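Local coordinates for protein adenylate kinase (Schistosoma mansoni, PDB 3UMF) that probably catalyses the reversible transfer of a phosphoryl group between adenine nucleotides, interconverting ATP plus AMP with two ADP, as adenylate kinases do, at residues 118-121 / 122-126. Numbering follows the deposited sequence.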
loop_
_atom_site.group_PDB
_atom_site.type_symbol
_atom_site.label_atom_id
_atom_site.label_comp_id
_atom_site.label_asym_id
_atom_site.label_seq_id
_atom_site.Cartn_x
_atom_site.Cartn_y
_atom_site.Cartn_z
ATOM N N ARG A 118 2.239 2.906 5.969
ATOM C CA ARG A 118 1.719 2.231 7.151
ATOM C C ARG A 118 1.741 3.161 8.363
ATOM O O ARG A 118 1.024 2.938 9.339
ATOM C CB ARG A 118 2.512 0.953 7.433
ATOM C CG ARG A 118 2.420 -0.091 6.323
ATOM C CD ARG A 118 3.304 -1.300 6.608
ATOM N NE ARG A 118 2.877 -2.035 7.796
ATOM C CZ ARG A 118 2.041 -3.069 7.780
ATOM N NH1 ARG A 118 1.534 -3.500 6.633
ATOM N NH2 ARG A 118 1.712 -3.677 8.912
ATOM N N GLU A 119 2.566 4.201 8.294
ATOM C CA GLU A 119 2.691 5.163 9.386
ATOM C C GLU A 119 2.676 6.601 8.861
ATOM O O GLU A 119 2.939 6.844 7.681
ATOM C CB GLU A 119 3.956 4.887 10.209
ATOM C CG GLU A 119 3.976 3.503 10.858
ATOM C CD GLU A 119 5.263 3.205 11.605
ATOM O OE1 GLU A 119 5.697 4.055 12.412
ATOM O OE2 GLU A 119 5.834 2.114 11.392
ATOM N N LEU A 120 2.369 7.548 9.743
ATOM C CA LEU A 120 2.168 8.939 9.347
ATOM C C LEU A 120 3.414 9.589 8.744
ATOM O O LEU A 120 3.314 10.357 7.784
ATOM C CB LEU A 120 1.657 9.764 10.532
ATOM C CG LEU A 120 1.193 11.186 10.211
ATOM C CD1 LEU A 120 0.261 11.167 9.017
ATOM C CD2 LEU A 120 0.506 11.810 11.414
ATOM N N ASP A 121 4.582 9.285 9.304
ATOM C CA ASP A 121 5.831 9.860 8.810
ATOM C C ASP A 121 6.096 9.446 7.367
ATOM O O ASP A 121 6.592 10.239 6.568
ATOM C CB ASP A 121 7.008 9.483 9.718
ATOM C CG ASP A 121 7.155 7.980 9.903
ATOM O OD1 ASP A 121 6.286 7.222 9.423
ATOM O OD2 ASP A 121 8.140 7.556 10.543
ATOM N N GLN A 122 5.745 8.206 7.037
ATOM C CA GLN A 122 5.916 7.685 5.684
ATOM C C GLN A 122 5.076 8.463 4.673
ATOM O O GLN A 122 5.526 8.736 3.559
ATOM C CB GLN A 122 5.547 6.197 5.637
ATOM C CG GLN A 122 6.370 5.311 6.558
ATOM C CD GLN A 122 5.914 3.865 6.533
ATOM O OE1 GLN A 122 4.898 3.533 5.921
ATOM N NE2 GLN A 122 6.666 2.994 7.196
ATOM N N GLY A 123 3.858 8.821 5.072
ATOM C CA GLY A 123 2.947 9.533 4.196
ATOM C C GLY A 123 3.367 10.967 3.932
ATOM O O GLY A 123 3.460 11.396 2.780
ATOM N N ILE A 124 3.625 11.708 5.004
ATOM C CA ILE A 124 3.998 13.114 4.898
ATOM C C ILE A 124 5.321 13.307 4.151
ATOM O O ILE A 124 5.415 14.151 3.258
ATOM C CB ILE A 124 4.058 13.786 6.292
ATOM C CG1 ILE A 124 2.648 13.883 6.888
ATOM C CG2 ILE A 124 4.687 15.168 6.201
ATOM C CD1 ILE A 124 2.628 14.222 8.362
ATOM N N LYS A 125 6.334 12.520 4.505
ATOM C CA LYS A 125 7.630 12.611 3.832
ATOM C C LYS A 125 7.541 12.246 2.352
ATOM O O LYS A 125 8.262 12.810 1.534
ATOM C CB LYS A 125 8.676 11.737 4.528
ATOM C CG LYS A 125 9.026 12.181 5.936
ATOM C CD LYS A 125 10.132 11.318 6.517
ATOM C CE LYS A 125 10.064 11.276 8.034
ATOM N NZ LYS A 125 11.067 10.336 8.607
ATOM N N PHE A 126 6.665 11.304 2.012
ATOM C CA PHE A 126 6.472 10.922 0.616
ATOM C C PHE A 126 5.941 12.104 -0.174
ATOM O O PHE A 126 6.460 12.441 -1.237
ATOM C CB PHE A 126 5.500 9.742 0.491
ATOM C CG PHE A 126 5.255 9.304 -0.932
ATOM C CD1 PHE A 126 4.285 9.919 -1.712
ATOM C CD2 PHE A 126 5.995 8.275 -1.488
ATOM C CE1 PHE A 126 4.064 9.519 -3.020
ATOM C CE2 PHE A 126 5.776 7.869 -2.795
ATOM C CZ PHE A 126 4.810 8.492 -3.560
HETATM O O HOH W 1 7.955 4.793 9.678
#
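The backbone enters helix 120-129 from an extended E119 and turns helical at L120, which sets E119 at the N-cap position; I124 N bonds L120 O at 3.1 Å with an N-H...O angle of 176°, and K125 N bonds D121 O. This is a helix N-terminus in the Rossmann-like adenylate kinase fold, on the helix that follows strand 110-114 of the parallel sheet. Here the side chain of Q122 reaches back to the preceding loop. With CG beside its own backbone N (chi1 -59°) and the chain extended beyond it, OE1 arrives 2.7 Å from R118 N, the donor tilted out of the amide's carbonyl plane. E119 N makes a longer, weak bond to the same oxygen, so one amide oxygen receives two backbone N-H groups just before the helix. D121 folds over its own backbone: CG sits between the backbone N and the carbonyl carbon, and OD1 has a weak, bent bond to Q122 N. The D121 carboxylate and Q122 amide planes are nearly parallel, 6° apart, and a water that donates to D121 OD2 and weakly accepts from Q122 NE2 bridges the two groups. One turn apart, L120 and I124 meet through L120 CG and I124 CD1 at 3.8 Å, and both touch H184 of helix 179-186. K125 leans toward helix 90-104 through L90 and L94; its CE packs 3.9 Å from D121 CB, while K125 NZ stays 4.5 Å from D121 OD2, too far for a salt bridge.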